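Local coordinates for acetyltransferase (Bacillus cereus, PDB 1Y9W), which probably transfers an acyl group, most likely acetyl from acetyl-CoA as in other GNAT-family enzymes, to an acceptor that has not been identified, at residues Glu32-Leu42 with Gly54-Leu64; Gly81-Glu89 with Glu111-Arg119. All coordinates share one frame; numbering follows the deposited sequence.

Contact 1 of 2, residues Glu32-Leu42 with Gly54-Leu64; sequences EVKQPMEEVSL and GVTGTMYFYHL
Glu32 and Val33 turn their carbonyls toward the turn between strands 51-60 and 63-71: Glu32 O meets the edge of the Tyr62 ring at CE2, 3.2 Å away, and Val33 O receives a CA-H...O contact from Phe61 CA. Lys34 centres an inverse gamma turn that swings the chain back toward the hairpin. Gln35 follows, buried, with CG anti to the backbone N (chi1 167°) and an extended chain. Its CB lies over one face of the Tyr62 ring, and its amide reaches into the turn, where OE1 comes 2.9 Å from Tyr62 N. Glutamine suits the place because its aliphatic part can lie against the ring while its amide points into the turn; a water joins Gln35 O to Phe61 N. Met37 makes an oblique Met-aromatic contact, SD lying 5.5 Å from the centroid of the Tyr60 ring.

From Glu38 the chain is regular antiparallel strand. Glu38, Val40 and Leu42 form hydrogen-bonded pairs with Met59, Gly57 and Val55, two bonds each, the shortest being Met59 N to Glu38 O at 2.7 Å. Glu38 runs alongside Met59, its CD 3.9 Å from Met59 CE, while its carboxylate forms a salt bridge with Lys95. With no side chain on Gly57, Val40 CG1 and Leu64 CD1 meet across it at 4.0 Å. On the other face, small Ser41 opposes beta-branched Thr56 in a close non-hydrogen-bonded pair, their CA atoms 4.1 Å apart and Ser41 CB 3.6 Å from Thr56 CG2.

In the fold, Val40 and Leu42 lie against helix 80-94, strand 63-71 pairs with the far side of strand 51-60, and at Leu42 a strand of the second subunit pairs antiparallel with this one.

Contact 2 of 2, residues Gly81-Glu89 with Glu111-Arg119; sequences GSQLLHEIE and EFYKKHGYR
Leu85 supplies the apolar middle of the contact, which joins helix 80-94 to helix 110-115 and the turn after it on the sheet of the GNAT fold, where Tyr113 and Tyr118 also pack on strand 99-105. A chi1 of -173° swings the leucine away from its own N and across the gap: CD2 meets Phe112 CE2 at 3.8 Å, His116 CB at 3.8 Å, Tyr118 CE2 at 3.9 Å and, more distantly, Tyr113. Leucine suits this position because one methyl can touch four aromatic residues. Phe112 brings its rim, CZ lying 3.7 Å from Gly81 C, so that the ring edge meets bare backbone at Gly81 and Ser82.

Two polar contacts flank this apolar middle. Ser82 OG and His116 NE2 share a hydrogen bond of 2.7 Å at the edge of the imidazole. The other ring nitrogen, ND1, donates to Phe112 O at 2.7 Å, nearly in the ring plane, so both nitrogens are engaged and the ring's rotation is fixed. Further along the helix, Tyr118 OH gives a weak bond to Glu89 OE2, the carboxylate and ring planes being 53° apart.

Glu89 OE2 also forms a salt bridge with Lys138, which in turn bonds to His116 O. The lysine would favour an ionised carboxylate. The leucine-and-aromatic centre is thus held at one end by the Ser82-His116 bond and at the other more loosely, by the weak Tyr118-Glu89 bond backed by Lys138.

Contact 1 comes first along the chain, joining 32-42 to 54-64 across the short connection of the hairpin 38-45/51-60. Strand 63-71 then leads into helix 80-94, where contact 2 opens; it closes at 111-119, on helix 110-115 and the turn that follows, after strand 99-105. The two contacts are therefore in series, neither nested nor crossed, with centres about 17 Å apart. Helix 80-94 nevertheless bridges them: Leu84, Glu87 and Ile88 touch the hairpin while Ser82, Leu85 and Glu89 serve contact 2. Together they tie the N-terminal strands of the GNAT sheet, through this helix, to its C-terminal half, and both lie within reach of the second subunit.

Contact 1 of 2, residues Glu32-Leu42 with Gly54-Leu64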
loop_
_atom_site.group_PDB
_atom_site.type_symbol
_atom_site.label_atom_id
_atom_site.label_comp_id
_atom_site.label_asym_id
_atom_site.label_seq_id
_atom_site.Cartn_x
_atom_site.Cartn_y
_atom_site.Cartn_z
ATOM N N GLU A 32 -16.293 -8.874 -13.426
ATOM C CA GLU A 32 -15.594 -8.119 -14.446
ATOM C C GLU A 32 -14.283 -7.497 -13.941
ATOM O O GLU A 32 -13.317 -7.387 -14.694
ATOM C CB GLU A 32 -16.525 -7.028 -14.971
ATOM C CG GLU A 32 -15.888 -6.051 -15.924
ATOM C CD GLU A 32 -16.717 -4.792 -16.074
ATOM O OE1 GLU A 32 -17.012 -4.152 -15.041
ATOM O OE2 GLU A 32 -17.071 -4.444 -17.222
ATOM N N VAL A 33 -14.243 -7.089 -12.676
ATOM C CA VAL A 33 -13.034 -6.466 -12.129
ATOM C C VAL A 33 -12.213 -7.434 -11.285
ATOM O O VAL A 33 -11.115 -7.094 -10.827
ATOM C CB VAL A 33 -13.373 -5.227 -11.245
ATOM C CG1 VAL A 33 -14.121 -4.188 -12.055
ATOM C CG2 VAL A 33 -14.205 -5.648 -10.045
ATOM N N LYS A 34 -12.741 -8.640 -11.091
ATOM C CA LYS A 34 -12.068 -9.635 -10.268
ATOM C C LYS A 34 -10.920 -10.419 -10.916
ATOM O O LYS A 34 -10.967 -11.650 -11.041
ATOM C CB LYS A 34 -13.106 -10.593 -9.667
ATOM C CG LYS A 34 -14.088 -9.881 -8.730
ATOM C CD LYS A 34 -15.099 -10.829 -8.101
ATOM C CE LYS A 34 -16.134 -10.048 -7.310
ATOM N NZ LYS A 34 -17.141 -10.924 -6.671
ATOM N N GLN A 35 -9.885 -9.689 -11.322
ATOM C CA GLN A 35 -8.702 -10.306 -11.897
ATOM C C GLN A 35 -8.081 -11.105 -10.759
ATOM O O GLN A 35 -7.870 -10.577 -9.672
ATOM C CB GLN A 35 -7.712 -9.236 -12.357
ATOM C CG GLN A 35 -6.325 -9.780 -12.687
ATOM C CD GLN A 35 -5.303 -8.679 -12.954
ATOM O OE1 GLN A 35 -5.286 -7.654 -12.272
ATOM N NE2 GLN A 35 -4.435 -8.897 -13.933
ATOM N N PRO A 36 -7.804 -12.399 -10.978
ATOM C CA PRO A 36 -7.199 -13.184 -9.895
ATOM C C PRO A 36 -5.858 -12.562 -9.477
ATOM O O PRO A 36 -4.989 -12.318 -10.319
ATOM C CB PRO A 36 -7.058 -14.574 -10.519
ATOM C CG PRO A 36 -6.958 -14.280 -12.000
ATOM C CD PRO A 36 -7.989 -13.213 -12.190
ATOM N N MET A 37 -5.698 -12.296 -8.182
ATOM C CA MET A 37 -4.471 -11.666 -7.704
ATOM C C MET A 37 -3.228 -12.424 -8.124
ATOM O O MET A 37 -3.207 -13.656 -8.154
ATOM C CB MET A 37 -4.479 -11.500 -6.185
ATOM C CG MET A 37 -3.331 -10.624 -5.694
ATOM S SD MET A 37 -3.425 -10.192 -3.945
ATOM C CE MET A 37 -2.271 -11.426 -3.271
ATOM N N GLU A 38 -2.184 -11.674 -8.448
ATOM C CA GLU A 38 -0.949 -12.281 -8.890
ATOM C C GLU A 38 0.250 -11.361 -8.696
ATOM O O GLU A 38 0.189 -10.167 -8.988
ATOM C CB GLU A 38 -1.073 -12.662 -10.363
ATOM C CG GLU A 38 0.191 -13.242 -10.948
ATOM C CD GLU A 38 0.078 -13.518 -12.431
ATOM O OE1 GLU A 38 1.100 -13.892 -13.040
ATOM O OE2 GLU A 38 -1.026 -13.363 -12.990
ATOM N N GLU A 39 1.333 -11.929 -8.181
ATOM C CA GLU A 39 2.569 -11.189 -7.974
ATOM C C GLU A 39 3.427 -11.403 -9.210
ATOM O O GLU A 39 3.400 -12.472 -9.817
ATOM C CB GLU A 39 3.318 -11.711 -6.748
ATOM C CG GLU A 39 2.754 -11.262 -5.409
ATOM C CD GLU A 39 3.483 -11.906 -4.236
ATOM O OE1 GLU A 39 3.348 -13.137 -4.042
ATOM O OE2 GLU A 39 4.201 -11.181 -3.513
ATOM N N VAL A 40 4.181 -10.383 -9.589
ATOM C CA VAL A 40 5.046 -10.480 -10.750
ATOM C C VAL A 40 6.364 -9.797 -10.428
ATOM O O VAL A 40 6.389 -8.791 -9.716
ATOM C CB VAL A 40 4.410 -9.797 -11.970
ATOM C CG1 VAL A 40 4.091 -8.362 -11.641
ATOM C CG2 VAL A 40 5.364 -9.860 -13.159
ATOM N N SER A 41 7.462 -10.350 -10.930
ATOM C CA SER A 41 8.766 -9.752 -10.690
ATOM C C SER A 41 9.738 -10.129 -11.786
ATOM O O SER A 41 9.702 -11.240 -12.319
ATOM C CB SER A 41 9.335 -10.182 -9.333
ATOM O OG SER A 41 9.905 -11.474 -9.389
ATOM N N LEU A 42 10.602 -9.183 -12.122
ATOM C CA LEU A 42 11.608 -9.388 -13.147
ATOM C C LEU A 42 12.962 -9.062 -12.553
ATOM O O LEU A 42 13.084 -8.149 -11.735
ATOM C CB LEU A 42 11.351 -8.469 -14.345
ATOM C CG LEU A 42 10.091 -8.741 -15.166
ATOM C CD1 LEU A 42 10.067 -7.811 -16.363
ATOM C CD2 LEU A 42 10.078 -10.187 -15.633
ATOM N N GLY A 54 16.112 -5.264 -10.476
ATOM C CA GLY A 54 14.868 -6.012 -10.451
ATOM C C GLY A 54 13.678 -5.129 -10.153
ATOM O O GLY A 54 13.834 -3.974 -9.736
ATOM N N VAL A 55 12.485 -5.667 -10.374
ATOM C CA VAL A 55 11.252 -4.935 -10.120
ATOM C C VAL A 55 10.192 -5.947 -9.716
ATOM O O VAL A 55 10.135 -7.048 -10.266
ATOM C CB VAL A 55 10.782 -4.161 -11.387
ATOM C CG1 VAL A 55 10.499 -5.139 -12.527
ATOM C CG2 VAL A 55 9.548 -3.317 -11.061
ATOM N N THR A 56 9.372 -5.587 -8.737
ATOM C CA THR A 56 8.310 -6.476 -8.281
ATOM C C THR A 56 7.024 -5.677 -8.157
ATOM O O THR A 56 7.049 -4.483 -7.853
ATOM C CB THR A 56 8.627 -7.108 -6.899
ATOM O OG1 THR A 56 8.470 -6.119 -5.871
ATOM C CG2 THR A 56 10.065 -7.635 -6.865
ATOM N N GLY A 57 5.901 -6.341 -8.398
ATOM C CA GLY A 57 4.611 -5.683 -8.301
ATOM C C GLY A 57 3.542 -6.731 -8.101
ATOM O O GLY A 57 3.839 -7.930 -8.131
ATOM N N THR A 58 2.308 -6.296 -7.870
ATOM C CA THR A 58 1.207 -7.237 -7.692
ATOM C C THR A 58 0.039 -6.731 -8.525
ATOM O O THR A 58 -0.176 -5.515 -8.637
ATOM C CB THR A 58 0.748 -7.364 -6.217
ATOM O OG1 THR A 58 -0.154 -6.303 -5.913
ATOM C CG2 THR A 58 1.935 -7.296 -5.256
ATOM N N MET A 59 -0.698 -7.667 -9.118
ATOM C CA MET A 59 -1.841 -7.336 -9.957
ATOM C C MET A 59 -3.170 -7.796 -9.356
ATOM O O MET A 59 -3.248 -8.825 -8.680
ATOM C CB MET A 59 -1.685 -7.978 -11.340
ATOM C CG MET A 59 -0.506 -7.480 -12.159
ATOM S SD MET A 59 -0.437 -8.260 -13.787
ATOM C CE MET A 59 0.391 -9.765 -13.319
ATOM N N TYR A 60 -4.210 -7.011 -9.610
ATOM C CA TYR A 60 -5.568 -7.312 -9.169
ATOM C C TYR A 60 -6.459 -6.152 -9.604
ATOM O O TYR A 60 -5.955 -5.062 -9.864
ATOM C CB TYR A 60 -5.642 -7.527 -7.653
ATOM C CG TYR A 60 -5.246 -6.351 -6.795
ATOM C CD1 TYR A 60 -3.950 -6.224 -6.301
ATOM C CD2 TYR A 60 -6.187 -5.392 -6.425
ATOM C CE1 TYR A 60 -3.610 -5.175 -5.452
ATOM C CE2 TYR A 60 -5.855 -4.342 -5.580
ATOM C CZ TYR A 60 -4.571 -4.243 -5.097
ATOM O OH TYR A 60 -4.261 -3.217 -4.245
ATOM N N PHE A 61 -7.768 -6.383 -9.701
ATOM C CA PHE A 61 -8.683 -5.332 -10.152
ATOM C C PHE A 61 -8.232 -4.865 -11.525
ATOM O O PHE A 61 -8.588 -3.775 -11.982
ATOM C CB PHE A 61 -8.658 -4.139 -9.197
ATOM C CG PHE A 61 -9.429 -4.358 -7.941
ATOM C CD1 PHE A 61 -10.234 -5.481 -7.792
ATOM C CD2 PHE A 61 -9.396 -3.413 -6.923
ATOM C CE1 PHE A 61 -11.001 -5.659 -6.649
ATOM C CE2 PHE A 61 -10.162 -3.582 -5.773
ATOM C CZ PHE A 61 -10.969 -4.707 -5.636
ATOM N N TYR A 62 -7.442 -5.713 -12.171
ATOM C CA TYR A 62 -6.887 -5.430 -13.486
ATOM C C TYR A 62 -6.007 -4.190 -13.533
ATOM O O TYR A 62 -6.171 -3.311 -14.381
ATOM C CB TYR A 62 -7.994 -5.365 -14.539
ATOM C CG TYR A 62 -8.519 -6.744 -14.858
ATOM C CD1 TYR A 62 -7.688 -7.710 -15.433
ATOM C CD2 TYR A 62 -9.824 -7.110 -14.528
ATOM C CE1 TYR A 62 -8.143 -9.010 -15.665
ATOM C CE2 TYR A 62 -10.292 -8.408 -14.756
ATOM C CZ TYR A 62 -9.449 -9.350 -15.323
ATOM O OH TYR A 62 -9.913 -10.625 -15.549
ATOM N N HIS A 63 -5.062 -4.137 -12.599
ATOM C CA HIS A 63 -4.101 -3.049 -12.544
ATOM C C HIS A 63 -2.820 -3.600 -11.945
ATOM O O HIS A 63 -2.836 -4.608 -11.231
ATOM C CB HIS A 63 -4.619 -1.890 -11.680
ATOM C CG HIS A 63 -4.196 -1.965 -10.245
ATOM N ND1 HIS A 63 -3.385 -1.017 -9.660
ATOM C CD2 HIS A 63 -4.471 -2.871 -9.279
ATOM C CE1 HIS A 63 -3.180 -1.336 -8.394
ATOM N NE2 HIS A 63 -3.828 -2.456 -8.138
ATOM N N LEU A 64 -1.713 -2.938 -12.251
ATOM C CA LEU A 64 -0.420 -3.325 -11.718
ATOM C C LEU A 64 0.088 -2.271 -10.737
ATOM O O LEU A 64 0.139 -1.081 -11.057
ATOM C CB LEU A 64 0.608 -3.473 -12.841
ATOM C CG LEU A 64 2.052 -3.565 -12.330
ATOM C CD1 LEU A 64 2.233 -4.840 -11.523
ATOM C CD2 LEU A 64 3.029 -3.520 -13.496
HETATM O O HOH W 1 -9.003 -8.790 -8.057
#

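Contact 2 of 2, residues Gly81-Glu89 with Glu111-Arg119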
loop_
_atom_site.group_PDB
_atom_site.type_symbol
_atom_site.label_atom_id
_atom_site.label_comp_id
_atom_site.label_asym_id
_atom_site.label_seq_id
_atom_site.Cartn_x
_atom_site.Cartn_y
_atom_site.Cartn_z
ATOM N N GLY A 81 17.033 0.046 -15.143
ATOM C CA GLY A 81 15.785 0.432 -14.505
ATOM C C GLY A 81 14.686 0.752 -15.501
ATOM O O GLY A 81 13.534 0.338 -15.345
ATOM N N SER A 82 15.042 1.497 -16.537
ATOM C CA SER A 82 14.090 1.869 -17.565
ATOM C C SER A 82 13.627 0.593 -18.276
ATOM O O SER A 82 12.448 0.417 -18.604
ATOM C CB SER A 82 14.776 2.820 -18.543
ATOM O OG SER A 82 13.851 3.362 -19.463
ATOM N N GLN A 83 14.580 -0.306 -18.484
ATOM C CA GLN A 83 14.359 -1.586 -19.145
ATOM C C GLN A 83 13.357 -2.453 -18.366
ATOM O O GLN A 83 12.448 -3.067 -18.944
ATOM C CB GLN A 83 15.699 -2.307 -19.237
ATOM C CG GLN A 83 15.943 -3.103 -20.494
ATOM C CD GLN A 83 17.292 -3.813 -20.455
ATOM O OE1 GLN A 83 18.330 -3.192 -20.202
ATOM N NE2 GLN A 83 17.280 -5.118 -20.702
ATOM N N LEU A 84 13.543 -2.514 -17.050
ATOM C CA LEU A 84 12.677 -3.299 -16.182
ATOM C C LEU A 84 11.269 -2.723 -16.122
ATOM O O LEU A 84 10.276 -3.457 -16.124
ATOM C CB LEU A 84 13.275 -3.352 -14.774
ATOM C CG LEU A 84 14.523 -4.224 -14.679
ATOM C CD1 LEU A 84 15.342 -3.866 -13.440
ATOM C CD2 LEU A 84 14.088 -5.671 -14.667
ATOM N N LEU A 85 11.185 -1.403 -16.061
ATOM C CA LEU A 85 9.895 -0.739 -15.991
ATOM C C LEU A 85 9.131 -1.000 -17.279
ATOM O O LEU A 85 7.982 -1.423 -17.250
ATOM C CB LEU A 85 10.094 0.763 -15.796
ATOM C CG LEU A 85 8.843 1.597 -15.548
ATOM C CD1 LEU A 85 8.139 1.099 -14.297
ATOM C CD2 LEU A 85 9.239 3.053 -15.392
ATOM N N HIS A 86 9.777 -0.750 -18.409
ATOM C CA HIS A 86 9.136 -0.970 -19.695
ATOM C C HIS A 86 8.674 -2.419 -19.819
ATOM O O HIS A 86 7.560 -2.703 -20.267
ATOM C CB HIS A 86 10.107 -0.649 -20.829
ATOM C CG HIS A 86 9.582 -1.007 -22.186
ATOM N ND1 HIS A 86 8.538 -0.330 -22.785
ATOM C CD2 HIS A 86 9.921 -2.006 -23.037
ATOM C CE1 HIS A 86 8.257 -0.899 -23.945
ATOM N NE2 HIS A 86 9.081 -1.919 -24.121
ATOM N N GLU A 87 9.537 -3.333 -19.400
ATOM C CA GLU A 87 9.250 -4.752 -19.471
ATOM C C GLU A 87 8.094 -5.198 -18.590
ATOM O O GLU A 87 7.273 -6.023 -18.999
ATOM C CB GLU A 87 10.489 -5.554 -19.088
ATOM C CG GLU A 87 10.414 -6.999 -19.529
ATOM C CD GLU A 87 11.290 -7.277 -20.742
ATOM O OE1 GLU A 87 11.269 -6.465 -21.698
ATOM O OE2 GLU A 87 11.997 -8.315 -20.735
ATOM N N ILE A 88 8.014 -4.678 -17.373
ATOM C CA ILE A 88 6.928 -5.127 -16.532
ATOM C C ILE A 88 5.609 -4.483 -16.944
ATOM O O ILE A 88 4.547 -5.049 -16.702
ATOM C CB ILE A 88 7.221 -4.897 -15.035
ATOM C CG1 ILE A 88 6.355 -5.859 -14.204
ATOM C CG2 ILE A 88 6.986 -3.441 -14.672
ATOM C CD1 ILE A 88 6.646 -5.874 -12.711
ATOM N N GLU A 89 5.662 -3.318 -17.587
ATOM C CA GLU A 89 4.422 -2.677 -18.041
ATOM C C GLU A 89 3.818 -3.558 -19.137
ATOM O O GLU A 89 2.607 -3.793 -19.172
ATOM C CB GLU A 89 4.697 -1.282 -18.606
ATOM C CG GLU A 89 5.510 -0.403 -17.682
ATOM C CD GLU A 89 5.593 1.033 -18.149
ATOM O OE1 GLU A 89 5.748 1.258 -19.369
ATOM O OE2 GLU A 89 5.513 1.939 -17.288
ATOM N N GLU A 111 11.421 11.620 -10.165
ATOM C CA GLU A 111 11.518 12.183 -11.508
ATOM C C GLU A 111 11.811 11.065 -12.508
ATOM O O GLU A 111 11.636 11.233 -13.708
ATOM C CB GLU A 111 12.598 13.278 -11.578
ATOM C CG GLU A 111 14.031 12.843 -11.294
ATOM C CD GLU A 111 14.238 12.333 -9.874
ATOM O OE1 GLU A 111 13.737 12.965 -8.921
ATOM O OE2 GLU A 111 14.921 11.299 -9.713
ATOM N N PHE A 112 12.251 9.917 -12.010
ATOM C CA PHE A 112 12.515 8.787 -12.883
ATOM C C PHE A 112 11.186 8.378 -13.506
ATOM O O PHE A 112 11.077 8.204 -14.716
ATOM C CB PHE A 112 13.078 7.612 -12.083
ATOM C CG PHE A 112 13.159 6.330 -12.862
ATOM C CD1 PHE A 112 14.198 6.105 -13.760
ATOM C CD2 PHE A 112 12.183 5.343 -12.703
ATOM C CE1 PHE A 112 14.265 4.912 -14.487
ATOM C CE2 PHE A 112 12.240 4.150 -13.422
ATOM C CZ PHE A 112 13.284 3.935 -14.316
ATOM N N TYR A 113 10.176 8.225 -12.657
ATOM C CA TYR A 113 8.842 7.825 -13.094
ATOM C C TYR A 113 8.137 8.921 -13.881
ATOM O O TYR A 113 7.381 8.641 -14.811
ATOM C CB TYR A 113 8.013 7.437 -11.875
ATOM C CG TYR A 113 8.653 6.326 -11.085
ATOM C CD1 TYR A 113 8.661 5.021 -11.567
ATOM C CD2 TYR A 113 9.280 6.583 -9.874
ATOM C CE1 TYR A 113 9.280 4.000 -10.857
ATOM C CE2 TYR A 113 9.899 5.573 -9.156
ATOM C CZ TYR A 113 9.895 4.282 -9.649
ATOM O OH TYR A 113 10.482 3.266 -8.917
ATOM N N LYS A 114 8.391 10.165 -13.491
ATOM C CA LYS A 114 7.811 11.327 -14.144
ATOM C C LYS A 114 8.319 11.326 -15.586
ATOM O O LYS A 114 7.574 11.580 -16.530
ATOM C CB LYS A 114 8.272 12.591 -13.403
ATOM C CG LYS A 114 7.477 13.861 -13.677
ATOM C CD LYS A 114 7.815 14.447 -15.024
ATOM C CE LYS A 114 7.104 15.773 -15.249
ATOM N NZ LYS A 114 7.476 16.360 -16.580
ATOM N N LYS A 115 9.597 11.012 -15.731
ATOM C CA LYS A 115 10.266 10.961 -17.025
ATOM C C LYS A 115 9.759 9.783 -17.857
ATOM O O LYS A 115 9.924 9.752 -19.072
ATOM C CB LYS A 115 11.778 10.844 -16.795
ATOM C CG LYS A 115 12.605 10.673 -18.036
ATOM C CD LYS A 115 14.039 10.310 -17.681
ATOM C CE LYS A 115 14.898 10.105 -18.940
ATOM N NZ LYS A 115 14.481 8.930 -19.778
ATOM N N HIS A 116 9.127 8.814 -17.203
ATOM C CA HIS A 116 8.618 7.654 -17.910
ATOM C C HIS A 116 7.122 7.634 -18.136
ATOM O O HIS A 116 6.522 6.566 -18.199
ATOM C CB HIS A 116 9.045 6.371 -17.202
ATOM C CG HIS A 116 10.468 5.991 -17.469
ATOM N ND1 HIS A 116 11.535 6.669 -16.919
ATOM C CD2 HIS A 116 11.000 5.049 -18.284
ATOM C CE1 HIS A 116 12.664 6.163 -17.387
ATOM N NE2 HIS A 116 12.366 5.180 -18.218
ATOM N N GLY A 117 6.516 8.810 -18.257
ATOM C CA GLY A 117 5.091 8.871 -18.528
ATOM C C GLY A 117 4.120 8.697 -17.375
ATOM O O GLY A 117 2.918 8.517 -17.599
ATOM N N TYR A 118 4.622 8.737 -16.144
ATOM C CA TYR A 118 3.757 8.606 -14.981
ATOM C C TYR A 118 3.319 9.991 -14.535
ATOM O O TYR A 118 4.108 10.934 -14.525
ATOM C CB TYR A 118 4.491 7.878 -13.857
ATOM C CG TYR A 118 4.538 6.379 -14.067
ATOM C CD1 TYR A 118 3.508 5.554 -13.605
ATOM C CD2 TYR A 118 5.583 5.788 -14.773
ATOM C CE1 TYR A 118 3.521 4.178 -13.844
ATOM C CE2 TYR A 118 5.601 4.411 -15.019
ATOM C CZ TYR A 118 4.570 3.617 -14.553
ATOM O OH TYR A 118 4.591 2.265 -14.802
ATOM N N ARG A 119 2.043 10.110 -14.194
ATOM C CA ARG A 119 1.489 11.380 -13.757
ATOM C C ARG A 119 1.317 11.346 -12.244
ATOM O O ARG A 119 0.721 10.418 -11.702
ATOM C CB ARG A 119 0.132 11.624 -14.438
ATOM C CG ARG A 119 -0.544 12.927 -14.039
ATOM C CD ARG A 119 -1.919 13.058 -14.671
ATOM N NE ARG A 119 -2.885 12.122 -14.107
ATOM C CZ ARG A 119 -3.594 12.355 -13.006
ATOM N NH1 ARG A 119 -3.451 13.498 -12.355
ATOM N NH2 ARG A 119 -4.438 11.439 -12.549
#